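Local coordinates for protein putative alpha-galactosidase (Bacteroides fragilis, PDB 4NZJ) that probably hydrolyses terminal, non-reducing alpha-D-galactose residues from alpha-D-galactosides such as galactose oligosaccharides, galactomannans and galactolipids, at residues E50-D55 and G63-K68; D70-L75 and V85-I90; Q425-N430 and V461-Y466; L429-I434 and D455-I460. All coordinates share one frame; numbering follows the deposited sequence.

Contact 1: residues E50-D55 and G63-K68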
loop_
_atom_site.group_PDB
_atom_site.type_symbol
_atom_site.label_atom_id
_atom_site.label_comp_id
_atom_site.label_asym_id
_atom_site.label_seq_id
_atom_site.Cartn_x
_atom_site.Cartn_y
_atom_site.Cartn_z
ATOM N N GLU A 50 7.148 12.607 -24.017
ATOM C CA GLU A 50 8.554 12.485 -24.361
ATOM C C GLU A 50 9.360 12.209 -23.097
ATOM O O GLU A 50 9.171 12.871 -22.075
ATOM C CB GLU A 50 9.031 13.777 -25.023
ATOM C CG GLU A 50 10.513 13.837 -25.342
ATOM C CD GLU A 50 10.889 15.132 -26.044
ATOM O OE1 GLU A 50 10.100 15.615 -26.880
ATOM O OE2 GLU A 50 11.971 15.672 -25.756
ATOM N N GLY A 51 10.255 11.231 -23.175
ATOM C CA GLY A 51 11.012 10.775 -22.018
ATOM C C GLY A 51 10.625 9.366 -21.613
ATOM O O GLY A 51 11.427 8.648 -21.014
ATOM N N LEU A 52 9.393 8.975 -21.941
ATOM C CA LEU A 52 8.873 7.661 -21.591
ATOM C C LEU A 52 8.591 6.832 -22.831
ATOM O O LEU A 52 8.336 7.366 -23.909
ATOM C CB LEU A 52 7.587 7.783 -20.769
ATOM C CG LEU A 52 7.702 8.555 -19.452
ATOM C CD1 LEU A 52 6.356 8.595 -18.742
ATOM C CD2 LEU A 52 8.765 7.942 -18.550
ATOM N N GLU A 53 8.650 5.517 -22.651
ATOM C CA GLU A 53 8.300 4.568 -23.692
ATOM C C GLU A 53 7.548 3.401 -23.070
ATOM O O GLU A 53 7.802 3.036 -21.922
ATOM C CB GLU A 53 9.554 4.055 -24.392
ATOM C CG GLU A 53 9.266 3.293 -25.670
ATOM C CD GLU A 53 10.530 2.883 -26.391
ATOM O OE1 GLU A 53 11.358 2.169 -25.781
ATOM O OE2 GLU A 53 10.693 3.274 -27.563
ATOM N N LEU A 54 6.623 2.835 -23.842
ATOM C CA LEU A 54 5.841 1.684 -23.420
ATOM C C LEU A 54 6.264 0.462 -24.218
ATOM O O LEU A 54 6.268 0.482 -25.446
ATOM C CB LEU A 54 4.350 1.956 -23.632
ATOM C CG LEU A 54 3.373 0.785 -23.462
ATOM C CD1 LEU A 54 3.470 0.169 -22.077
ATOM C CD2 LEU A 54 1.953 1.259 -23.747
ATOM N N ASP A 55 6.627 -0.597 -23.504
ATOM C CA ASP A 55 6.885 -1.894 -24.101
ATOM C C ASP A 55 5.538 -2.599 -24.295
ATOM O O ASP A 55 4.888 -2.986 -23.316
ATOM C CB ASP A 55 7.811 -2.688 -23.183
ATOM C CG ASP A 55 8.274 -4.002 -23.785
ATOM O OD1 ASP A 55 7.522 -4.639 -24.552
ATOM O OD2 ASP A 55 9.408 -4.409 -23.458
ATOM N N GLY A 63 11.356 5.162 -18.418
ATOM C CA GLY A 63 12.149 6.266 -18.949
ATOM C C GLY A 63 12.437 7.306 -17.887
ATOM O O GLY A 63 12.511 6.983 -16.697
ATOM N N VAL A 64 12.607 8.550 -18.330
ATOM C CA VAL A 64 12.843 9.688 -17.452
ATOM C C VAL A 64 12.105 10.906 -18.002
ATOM O O VAL A 64 12.218 11.208 -19.185
ATOM C CB VAL A 64 14.349 10.025 -17.366
ATOM C CG1 VAL A 64 14.573 11.278 -16.527
ATOM C CG2 VAL A 64 15.135 8.851 -16.793
HETATM N N MSE A 65 11.357 11.589 -17.140
HETATM C CA MSE A 65 10.696 12.829 -17.541
HETATM C C MSE A 65 11.400 13.974 -16.872
HETATM O O MSE A 65 11.667 13.949 -15.671
HETATM C CB MSE A 65 9.205 12.780 -17.240
HETATM C CG MSE A 65 8.548 11.800 -18.205
HETATM SE SE MSE A 65 6.588 11.952 -18.124
HETATM C CE MSE A 65 6.491 13.842 -18.646
ATOM N N THR A 66 11.719 14.995 -17.660
ATOM C CA THR A 66 12.500 16.127 -17.164
ATOM C C THR A 66 11.675 17.391 -16.905
ATOM O O THR A 66 12.149 18.299 -16.225
ATOM C CB THR A 66 13.663 16.456 -18.122
ATOM O OG1 THR A 66 13.156 16.695 -19.441
ATOM C CG2 THR A 66 14.657 15.303 -18.172
ATOM N N SER A 67 10.451 17.449 -17.432
ATOM C CA SER A 67 9.589 18.626 -17.289
ATOM C C SER A 67 8.455 18.374 -16.305
ATOM O O SER A 67 7.745 17.375 -16.413
ATOM C CB SER A 67 8.998 19.018 -18.642
ATOM O OG SER A 67 10.016 19.435 -19.534
ATOM N N LYS A 68 8.281 19.287 -15.355
ATOM C CA LYS A 68 7.204 19.184 -14.373
ATOM C C LYS A 68 5.849 19.432 -15.018
ATOM O O LYS A 68 5.745 20.189 -15.980
ATOM C CB LYS A 68 7.413 20.187 -13.238
ATOM C CG LYS A 68 8.653 19.909 -12.401
ATOM C CD LYS A 68 8.727 20.813 -11.180
ATOM C CE LYS A 68 8.890 22.274 -11.567
HETATM O O HOH W 1 11.001 14.499 -20.581
#
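Gly63 faces Leu52 as a non-hydrogen-bonded antiparallel pair, their CA atoms 4.4 Å apart, in the beta hairpin of strands 52-55 and 60-64 that lies at one edge of the N-terminal Ig-like domain. Backbone meets backbone closely at Gly63, and its CA sends a C-H to Gly51 O at 3.2 Å. Both glycines have positive phi (147° at Gly63, 112° at Gly51), backbone angles at which a CB would collide with the preceding carbonyl oxygen, and in each the direction a CB would take is filled by the other strand. Val64 supplies the direct backbone bond, Val64 N to Gly51 O at 2.9 Å. The donor stands 41° above the carbonyl plane and is therefore not on a lone pair; the Val64 side chain points away. Met65, a selenomethionine modelled in two conformers, then carries the apolar part. In the conformer described here its side chain crosses that of Leu52 at about a right angle. Met65 CG lies 3.6 Å from Leu52 CG, and Met65 SE comes to 3.4 Å from Leu52 CD1. The other branch of the leucine, Leu52 CD2, turns to the backbone and rests 3.8 Å from Gly63 C. Leu52 also touches Phe29 of its own sheet and Ile90 of the facing one, which puts its side chain between the two sheets. Beyond Met65 a water links the chains, accepting from Thr66 N at 3.0 Å and donating to Glu50 O at 2.9 Å.

Contact 2: residues D70-L75 and V85-I90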
loop_
_atom_site.group_PDB
_atom_site.type_symbol
_atom_site.label_atom_id
_atom_site.label_comp_id
_atom_site.label_asym_id
_atom_site.label_seq_id
_atom_site.Cartn_x
_atom_site.Cartn_y
_atom_site.Cartn_z
ATOM N N ASP A 70 1.338 17.865 -15.224
ATOM C CA ASP A 70 0.409 16.738 -15.296
ATOM C C ASP A 70 0.244 16.354 -16.760
ATOM O O ASP A 70 -0.017 17.205 -17.607
ATOM C CB ASP A 70 -0.965 17.111 -14.716
ATOM C CG ASP A 70 -1.015 17.032 -13.205
ATOM O OD1 ASP A 70 0.052 16.978 -12.556
ATOM O OD2 ASP A 70 -2.136 17.014 -12.652
ATOM N N TYR A 71 0.396 15.065 -17.043
ATOM C CA TYR A 71 0.299 14.532 -18.391
ATOM C C TYR A 71 -0.754 13.433 -18.413
ATOM O O TYR A 71 -0.650 12.457 -17.674
ATOM C CB TYR A 71 1.649 13.956 -18.806
ATOM C CG TYR A 71 2.761 14.973 -18.775
ATOM C CD1 TYR A 71 3.470 15.223 -17.601
ATOM C CD2 TYR A 71 3.096 15.701 -19.914
ATOM C CE1 TYR A 71 4.486 16.167 -17.566
ATOM C CE2 TYR A 71 4.113 16.642 -19.892
ATOM C CZ TYR A 71 4.805 16.870 -18.715
ATOM O OH TYR A 71 5.818 17.797 -18.686
ATOM N N THR A 72 -1.773 13.601 -19.247
ATOM C CA THR A 72 -2.853 12.623 -19.350
ATOM C C THR A 72 -2.596 11.711 -20.545
ATOM O O THR A 72 -2.538 12.163 -21.682
ATOM C CB THR A 72 -4.225 13.308 -19.484
ATOM O OG1 THR A 72 -4.463 14.117 -18.326
ATOM C CG2 THR A 72 -5.344 12.275 -19.609
ATOM N N VAL A 73 -2.433 10.424 -20.258
ATOM C CA VAL A 73 -2.121 9.413 -21.249
ATOM C C VAL A 73 -3.321 8.488 -21.393
ATOM O O VAL A 73 -3.969 8.153 -20.404
ATOM C CB VAL A 73 -0.892 8.596 -20.799
ATOM C CG1 VAL A 73 -0.479 7.583 -21.859
ATOM C CG2 VAL A 73 0.263 9.534 -20.477
ATOM N N THR A 74 -3.625 8.080 -22.617
ATOM C CA THR A 74 -4.689 7.106 -22.840
ATOM C C THR A 74 -4.065 5.733 -23.070
ATOM O O THR A 74 -3.355 5.528 -24.050
ATOM C CB THR A 74 -5.581 7.511 -24.022
ATOM O OG1 THR A 74 -6.123 8.810 -23.769
ATOM C CG2 THR A 74 -6.724 6.517 -24.208
ATOM N N LEU A 75 -4.322 4.810 -22.147
ATOM C CA LEU A 75 -3.776 3.460 -22.217
ATOM C C LEU A 75 -4.784 2.515 -22.832
ATOM O O LEU A 75 -5.985 2.654 -22.617
ATOM C CB LEU A 75 -3.422 2.948 -20.826
ATOM C CG LEU A 75 -2.493 3.816 -19.983
ATOM C CD1 LEU A 75 -2.348 3.229 -18.591
ATOM C CD2 LEU A 75 -1.145 3.964 -20.667
ATOM N N VAL A 85 -9.725 0.548 -22.409
ATOM C CA VAL A 85 -9.107 1.858 -22.591
ATOM C C VAL A 85 -9.302 2.652 -21.311
ATOM O O VAL A 85 -10.418 2.754 -20.808
ATOM C CB VAL A 85 -9.720 2.621 -23.783
ATOM C CG1 VAL A 85 -9.115 4.014 -23.901
ATOM C CG2 VAL A 85 -9.513 1.836 -25.071
ATOM N N LYS A 86 -8.214 3.204 -20.783
ATOM C CA LYS A 86 -8.249 3.912 -19.511
ATOM C C LYS A 86 -7.269 5.074 -19.538
ATOM O O LYS A 86 -6.181 4.958 -20.103
ATOM C CB LYS A 86 -7.862 2.957 -18.376
ATOM C CG LYS A 86 -8.847 2.900 -17.226
ATOM C CD LYS A 86 -10.124 2.190 -17.644
ATOM C CE LYS A 86 -11.004 1.866 -16.451
ATOM N NZ LYS A 86 -12.311 1.292 -16.875
ATOM N N GLN A 87 -7.646 6.180 -18.903
ATOM C CA GLN A 87 -6.750 7.318 -18.743
ATOM C C GLN A 87 -5.765 7.045 -17.609
ATOM O O GLN A 87 -6.106 6.402 -16.612
ATOM C CB GLN A 87 -7.532 8.601 -18.428
ATOM C CG GLN A 87 -8.642 8.959 -19.408
ATOM C CD GLN A 87 -8.126 9.471 -20.736
ATOM O OE1 GLN A 87 -7.600 8.708 -21.546
ATOM N NE2 GLN A 87 -8.295 10.768 -20.979
ATOM N N LEU A 88 -4.543 7.538 -17.771
ATOM C CA LEU A 88 -3.556 7.571 -16.694
ATOM C C LEU A 88 -3.001 8.984 -16.620
ATOM O O LEU A 88 -2.577 9.539 -17.632
ATOM C CB LEU A 88 -2.422 6.581 -16.956
ATOM C CG LEU A 88 -1.220 6.639 -16.004
ATOM C CD1 LEU A 88 -1.596 6.172 -14.604
ATOM C CD2 LEU A 88 -0.062 5.817 -16.547
ATOM N N VAL A 89 -3.016 9.567 -15.424
ATOM C CA VAL A 89 -2.407 10.873 -15.213
ATOM C C VAL A 89 -1.026 10.662 -14.609
ATOM O O VAL A 89 -0.883 9.986 -13.587
ATOM C CB VAL A 89 -3.270 11.769 -14.301
ATOM C CG1 VAL A 89 -2.534 13.060 -13.953
ATOM C CG2 VAL A 89 -4.591 12.076 -14.987
ATOM N N ILE A 90 -0.009 11.217 -15.265
ATOM C CA ILE A 90 1.352 11.188 -14.743
ATOM C C ILE A 90 1.699 12.586 -14.252
ATOM O O ILE A 90 1.676 13.537 -15.025
ATOM C CB ILE A 90 2.363 10.740 -15.816
ATOM C CG1 ILE A 90 2.028 9.316 -16.275
ATOM C CG2 ILE A 90 3.789 10.809 -15.275
ATOM C CD1 ILE A 90 2.850 8.820 -17.447
#
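Thr74 and Gln87 make the side-chain hydrogen bond of this strand pair: Thr74 OG1 donates to Gln87 OE1 at 2.7 Å, in the plane of the amide and on a lone pair. The bend of the glutamine chain at chi2 (-73°) brings the amide back over the neighbouring strand, where Gln87 NE2 also lies 3.6 Å from Thr72 CG2. Three backbone pairs, Tyr71 with Ile90, Val73 with Leu88 and Leu75 with Lys86, each close two hydrogen bonds; Val73 N to Leu88 O, at 2.8 Å, is nearly straight (175° at the hydrogen). These are the two central strands of the mixed sheet of the Ig-like domain, a hairpin flanked by strands 20-23 and 42-46, with segment axes running 158° apart. Opposite the Thr72, Thr74, Gln87 and Val89 face, the apolar side chains meet diagonally. Leu75 CD1 reaches Leu88 CB at 3.7 Å, and Val73 CG2 reaches Ile90 CD1 at 4.0 Å. Phe29, Phe31 and Ile33 of strand 28-36 cover this side. At one end the edge of the Tyr71 ring meets Ile90 O, with Tyr71 CD1 3.6 Å away, while its hydroxyl bonds Ser67 O. On the Thr74 face, Thr74 CG2 sits a tight 3.5 Å from Val85 CG1.

Contact 3: residues Q425-N430 and V461-Y466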
loop_
_atom_site.group_PDB
_atom_site.type_symbol
_atom_site.label_atom_id
_atom_site.label_comp_id
_atom_site.label_asym_id
_atom_site.label_seq_id
_atom_site.Cartn_x
_atom_site.Cartn_y
_atom_site.Cartn_z
ATOM N N GLN A 425 -25.431 -9.059 13.016
ATOM C CA GLN A 425 -26.039 -7.772 13.297
ATOM C C GLN A 425 -26.665 -7.236 12.021
ATOM O O GLN A 425 -26.170 -7.494 10.919
ATOM C CB GLN A 425 -24.981 -6.788 13.799
ATOM C CG GLN A 425 -24.285 -7.201 15.095
ATOM C CD GLN A 425 -25.200 -7.175 16.305
ATOM O OE1 GLN A 425 -26.069 -6.314 16.422
ATOM N NE2 GLN A 425 -25.003 -8.121 17.220
ATOM N N THR A 426 -27.754 -6.495 12.181
ATOM C CA THR A 426 -28.425 -5.844 11.069
ATOM C C THR A 426 -28.232 -4.340 11.210
ATOM O O THR A 426 -28.446 -3.780 12.284
ATOM C CB THR A 426 -29.925 -6.185 11.039
ATOM O OG1 THR A 426 -30.088 -7.601 10.890
ATOM C CG2 THR A 426 -30.631 -5.468 9.883
ATOM N N VAL A 427 -27.806 -3.701 10.127
ATOM C CA VAL A 427 -27.692 -2.251 10.069
ATOM C C VAL A 427 -28.701 -1.732 9.052
ATOM O O VAL A 427 -28.741 -2.205 7.917
ATOM C CB VAL A 427 -26.272 -1.820 9.656
ATOM C CG1 VAL A 427 -26.165 -0.301 9.577
ATOM C CG2 VAL A 427 -25.243 -2.388 10.628
ATOM N N ILE A 428 -29.523 -0.772 9.462
ATOM C CA ILE A 428 -30.479 -0.140 8.554
ATOM C C ILE A 428 -29.936 1.227 8.157
ATOM O O ILE A 428 -29.944 2.162 8.955
ATOM C CB ILE A 428 -31.876 0.011 9.189
ATOM C CG1 ILE A 428 -32.394 -1.349 9.672
ATOM C CG2 ILE A 428 -32.849 0.618 8.181
ATOM C CD1 ILE A 428 -33.655 -1.273 10.503
ATOM N N LEU A 429 -29.438 1.332 6.931
ATOM C CA LEU A 429 -28.994 2.613 6.406
ATOM C C LEU A 429 -30.216 3.364 5.894
ATOM O O LEU A 429 -31.046 2.799 5.185
ATOM C CB LEU A 429 -27.968 2.425 5.284
ATOM C CG LEU A 429 -26.655 1.734 5.658
ATOM C CD1 LEU A 429 -25.805 1.512 4.414
ATOM C CD2 LEU A 429 -25.898 2.554 6.688
ATOM N N ASN A 430 -30.345 4.623 6.291
ATOM C CA ASN A 430 -31.410 5.484 5.787
ATOM C C ASN A 430 -30.872 6.895 5.560
ATOM O O ASN A 430 -29.689 7.144 5.780
ATOM C CB ASN A 430 -32.621 5.462 6.727
ATOM C CG ASN A 430 -32.288 5.932 8.132
ATOM O OD1 ASN A 430 -31.707 6.997 8.322
ATOM N ND2 ASN A 430 -32.678 5.144 9.128
ATOM N N VAL A 461 -28.842 -3.880 5.755
ATOM C CA VAL A 461 -27.540 -4.516 5.636
ATOM C C VAL A 461 -27.422 -5.614 6.688
ATOM O O VAL A 461 -27.422 -5.329 7.886
ATOM C CB VAL A 461 -26.409 -3.488 5.823
ATOM C CG1 VAL A 461 -25.045 -4.154 5.742
ATOM C CG2 VAL A 461 -26.539 -2.373 4.793
ATOM N N LYS A 462 -27.357 -6.863 6.227
ATOM C CA LYS A 462 -27.252 -8.027 7.104
ATOM C C LYS A 462 -25.797 -8.456 7.191
ATOM O O LYS A 462 -25.178 -8.761 6.171
ATOM C CB LYS A 462 -28.097 -9.182 6.562
ATOM C CG LYS A 462 -29.593 -8.923 6.570
ATOM C CD LYS A 462 -30.115 -8.813 7.990
ATOM C CE LYS A 462 -31.627 -8.922 8.046
ATOM N NZ LYS A 462 -32.132 -8.862 9.447
ATOM N N LEU A 463 -25.245 -8.466 8.402
ATOM C CA LEU A 463 -23.837 -8.771 8.604
ATOM C C LEU A 463 -23.646 -10.034 9.437
ATOM O O LEU A 463 -24.250 -10.186 10.496
ATOM C CB LEU A 463 -23.147 -7.589 9.295
ATOM C CG LEU A 463 -23.175 -6.257 8.539
ATOM C CD1 LEU A 463 -22.697 -5.103 9.412
ATOM C CD2 LEU A 463 -22.336 -6.342 7.272
ATOM N N ALA A 464 -22.808 -10.936 8.938
ATOM C CA ALA A 464 -22.349 -12.080 9.718
ATOM C C ALA A 464 -21.378 -11.572 10.787
ATOM O O ALA A 464 -20.946 -10.415 10.729
ATOM C CB ALA A 464 -21.654 -13.086 8.816
ATOM N N PRO A 465 -21.031 -12.432 11.764
ATOM C CA PRO A 465 -20.025 -12.012 12.738
ATOM C C PRO A 465 -18.760 -11.500 12.049
ATOM O O PRO A 465 -18.294 -12.105 11.077
ATOM C CB PRO A 465 -19.751 -13.295 13.528
ATOM C CG PRO A 465 -21.022 -14.081 13.415
ATOM C CD PRO A 465 -21.498 -13.804 12.018
ATOM N N TYR A 466 -18.247 -10.365 12.519
ATOM C CA TYR A 466 -16.997 -9.799 12.023
ATOM C C TYR A 466 -17.041 -9.270 10.590
ATOM O O TYR A 466 -16.018 -8.843 10.077
ATOM C CB TYR A 466 -15.859 -10.825 12.139
ATOM C CG TYR A 466 -15.817 -11.505 13.476
ATOM C CD1 TYR A 466 -15.764 -10.760 14.642
ATOM C CD2 TYR A 466 -15.844 -12.895 13.581
ATOM C CE1 TYR A 466 -15.740 -11.374 15.880
ATOM C CE2 TYR A 466 -15.813 -13.516 14.821
ATOM C CZ TYR A 466 -15.758 -12.744 15.962
ATOM O OH TYR A 466 -15.725 -13.327 17.199
#
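The carboxamide of Gln425 is the flat group on the touching part of this contact, and it turns its end away from the paired Leu463; the Gln425 side chain touches His400 and Asn419, and its NE2 makes a weak hydrogen bond with Ser423 OG. Further along, beyond the pairing, the ring of Tyr466 packs edge-to-face with Trp283. The contact itself is a two-stranded antiparallel pairing in the C-terminal beta-sandwich domain, strand 425-430 against strand 458-463, with segment axes 160° apart. Two hydrogen-bonded pairs are closed in both directions: Val461 N donates to Val427 O at 2.7 Å, Val427 N returns to Val461 O at 2.8 Å, and Gln425 with Leu463 does likewise.

On the face of Val427 and Val461 the branches mesh diagonally. Val427 CG2 touches Leu463 CD1 at 3.9 Å, and Leu429 CD1 reaches Val461 CG2 at 4.0 Å. Ile403, Cys417 and Tyr471, from strands of the six-stranded sheet, lie against this side, so it forms part of the sandwich interior. The Thr426 and Lys462 face is polar. In one of the two modelled lysine conformers, a bend at chi2 (-66°) carries the chain over Thr426, where Lys462 NZ donates to Thr426 OG1 at 2.8 Å.

Contact 4: residues L429-I434 and D455-I460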
loop_
_atom_site.group_PDB
_atom_site.type_symbol
_atom_site.label_atom_id
_atom_site.label_comp_id
_atom_site.label_asym_id
_atom_site.label_seq_id
_atom_site.Cartn_x
_atom_site.Cartn_y
_atom_site.Cartn_z
ATOM N N LEU A 429 -29.438 1.332 6.931
ATOM C CA LEU A 429 -28.994 2.613 6.406
ATOM C C LEU A 429 -30.216 3.364 5.894
ATOM O O LEU A 429 -31.046 2.799 5.185
ATOM C CB LEU A 429 -27.968 2.425 5.284
ATOM C CG LEU A 429 -26.655 1.734 5.658
ATOM C CD1 LEU A 429 -25.805 1.512 4.414
ATOM C CD2 LEU A 429 -25.898 2.554 6.688
ATOM N N ASN A 430 -30.345 4.623 6.291
ATOM C CA ASN A 430 -31.410 5.484 5.787
ATOM C C ASN A 430 -30.872 6.895 5.560
ATOM O O ASN A 430 -29.689 7.144 5.780
ATOM C CB ASN A 430 -32.621 5.462 6.727
ATOM C CG ASN A 430 -32.288 5.932 8.132
ATOM O OD1 ASN A 430 -31.707 6.997 8.322
ATOM N ND2 ASN A 430 -32.678 5.144 9.128
ATOM N N GLU A 431 -31.733 7.807 5.113
ATOM C CA GLU A 431 -31.290 9.165 4.795
ATOM C C GLU A 431 -30.781 9.927 6.023
ATOM O O GLU A 431 -30.088 10.931 5.879
ATOM C CB GLU A 431 -32.394 9.955 4.085
ATOM C CG GLU A 431 -32.459 9.671 2.593
ATOM C CD GLU A 431 -33.470 10.540 1.874
ATOM O OE1 GLU A 431 -34.547 10.804 2.444
ATOM O OE2 GLU A 431 -33.188 10.955 0.730
ATOM N N ASN A 432 -31.103 9.441 7.222
ATOM C CA ASN A 432 -30.608 10.059 8.457
ATOM C C ASN A 432 -29.378 9.393 9.079
ATOM O O ASN A 432 -28.883 9.859 10.104
ATOM C CB ASN A 432 -31.726 10.133 9.498
ATOM C CG ASN A 432 -32.848 11.062 9.085
ATOM O OD1 ASN A 432 -32.630 12.057 8.394
ATOM N ND2 ASN A 432 -34.053 10.747 9.515
ATOM N N THR A 433 -28.866 8.325 8.475
ATOM C CA THR A 433 -27.718 7.630 9.064
ATOM C C THR A 433 -26.463 8.501 9.031
ATOM O O THR A 433 -25.783 8.666 10.051
ATOM C CB THR A 433 -27.438 6.294 8.355
ATOM O OG1 THR A 433 -28.632 5.506 8.353
ATOM C CG2 THR A 433 -26.321 5.527 9.073
ATOM N N ILE A 434 -26.172 9.037 7.847
ATOM C CA ILE A 434 -25.002 9.875 7.568
ATOM C C ILE A 434 -25.461 11.095 6.765
ATOM O O ILE A 434 -26.373 10.970 5.950
ATOM C CB ILE A 434 -23.978 9.124 6.685
ATOM C CG1 ILE A 434 -23.568 7.787 7.312
ATOM C CG2 ILE A 434 -22.747 9.981 6.432
ATOM C CD1 ILE A 434 -22.865 7.928 8.643
ATOM N N ASP A 455 -37.199 4.206 -5.418
ATOM C CA ASP A 455 -38.069 4.997 -4.545
ATOM C C ASP A 455 -37.675 4.826 -3.080
ATOM O O ASP A 455 -38.013 5.660 -2.239
ATOM C CB ASP A 455 -39.533 4.575 -4.717
ATOM C CG ASP A 455 -40.028 4.730 -6.145
ATOM O OD1 ASP A 455 -39.243 5.169 -7.013
ATOM O OD2 ASP A 455 -41.208 4.409 -6.397
ATOM N N SER A 456 -36.971 3.736 -2.783
ATOM C CA SER A 456 -36.575 3.407 -1.419
ATOM C C SER A 456 -35.498 4.360 -0.904
ATOM O O SER A 456 -34.543 4.668 -1.618
ATOM C CB SER A 456 -36.059 1.965 -1.357
ATOM O OG SER A 456 -35.780 1.573 -0.025
ATOM N N LYS A 457 -35.666 4.821 0.334
ATOM C CA LYS A 457 -34.658 5.632 1.016
ATOM C C LYS A 457 -34.053 4.834 2.172
ATOM O O LYS A 457 -33.637 5.400 3.182
ATOM C CB LYS A 457 -35.282 6.931 1.535
ATOM C CG LYS A 457 -35.842 7.839 0.451
ATOM C CD LYS A 457 -34.764 8.276 -0.531
ATOM C CE LYS A 457 -35.200 9.493 -1.335
ATOM N NZ LYS A 457 -36.467 9.256 -2.081
ATOM N N GLU A 458 -33.991 3.517 2.008
ATOM C CA GLU A 458 -33.543 2.625 3.069
ATOM C C GLU A 458 -32.786 1.444 2.475
ATOM O O GLU A 458 -33.129 0.963 1.398
ATOM C CB GLU A 458 -34.758 2.133 3.856
ATOM C CG GLU A 458 -34.462 1.127 4.953
ATOM C CD GLU A 458 -35.705 0.763 5.740
ATOM O OE1 GLU A 458 -36.225 1.639 6.464
ATOM O OE2 GLU A 458 -36.161 -0.398 5.632
ATOM N N LEU A 459 -31.755 0.985 3.175
ATOM C CA LEU A 459 -31.032 -0.213 2.780
ATOM C C LEU A 459 -30.759 -1.071 4.010
ATOM O O LEU A 459 -30.090 -0.632 4.947
ATOM C CB LEU A 459 -29.719 0.151 2.083
ATOM C CG LEU A 459 -28.859 -1.011 1.580
ATOM C CD1 LEU A 459 -29.595 -1.823 0.528
ATOM C CD2 LEU A 459 -27.546 -0.483 1.028
ATOM N N ILE A 460 -31.298 -2.286 3.998
ATOM C CA ILE A 460 -31.082 -3.238 5.079
ATOM C C ILE A 460 -29.780 -3.985 4.818
ATOM O O ILE A 460 -29.622 -4.635 3.783
ATOM C CB ILE A 460 -32.256 -4.233 5.203
ATOM C CG1 ILE A 460 -33.561 -3.483 5.490
ATOM C CG2 ILE A 460 -31.985 -5.253 6.303
ATOM C CD1 ILE A 460 -34.792 -4.369 5.511
HETATM O O HOH W 2 -34.823 3.461 8.343
HETATM O O HOH W 3 -34.701 7.269 4.859
#
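The far end of the two-stranded antiparallel sheet of the C-terminal beta-sandwich domain is closed by Leu429 and Leu459, a hydrogen-bonded pair, before strand 425-430 runs into a turn. Leu459 N donates to Leu429 O at 2.8 Å and Leu429 N to Leu459 O at 2.9 Å; the leucine ends only brush one another, while Phe473 touches both from the six-stranded sheet. Past this pair two waters link the strands, one between backbone atoms and one between side chains. The first accepts from Glu431 N and donates to Lys457 O at 2.7 Å. The second accepts from Asn430 ND2 at 2.8 Å and donates to Glu458 OE1, on the face opposite the leucines.

Asn430 makes several of the bonds of the turn. Its CG sits between the backbone N and the carbonyl carbon (chi1 60°), a placement that swings OD1 over the following residues to accept from Asn432 N at 2.7 Å, in the amide plane and on a lone pair: an Asx turn. Within the same loop Asn430 N gives a nearly straight bond to Thr433 OG1 (2.8 Å, 171° at the hydrogen), and Thr433 N returns to Asn430 O, as in a type I beta turn.

At the surface Glu431, in one of two modelled conformers, brings its carboxylate at a slant over the methylenes of Lys457, whose chain bends at chi2 and chi4. Glu431 OE2 is 3.2 Å from Lys457 CE but 4.6 Å from Lys457 NZ. In this conformer the opposite charges are near but not in contact, consistent with a weak electrostatic attraction; past the leucine pair, the hydrogen bonds linking the strands run through water.

The four contacts form two pairs at separate places in the chain. Contacts 1 and 2 come first in sequence, both in the Ig-like domain, with centres 13 Å apart. They belong to different sheets, yet touch through Leu52 against Ile90 and Met65 against Tyr71, so the two hairpins meet across the sandwich. Contacts 3 and 4, also with centres 13 Å apart, share strands 425-430 and 458-463 and the residues Leu429 and Asn430, and so describe successive lengths of one strand pairing in the C-terminal domain. Between the pairs the centres are 37 to 48 Å apart, and in sequence the catalytic TIM barrel comes between them: the contacts report on two accessory beta domains at its flanks.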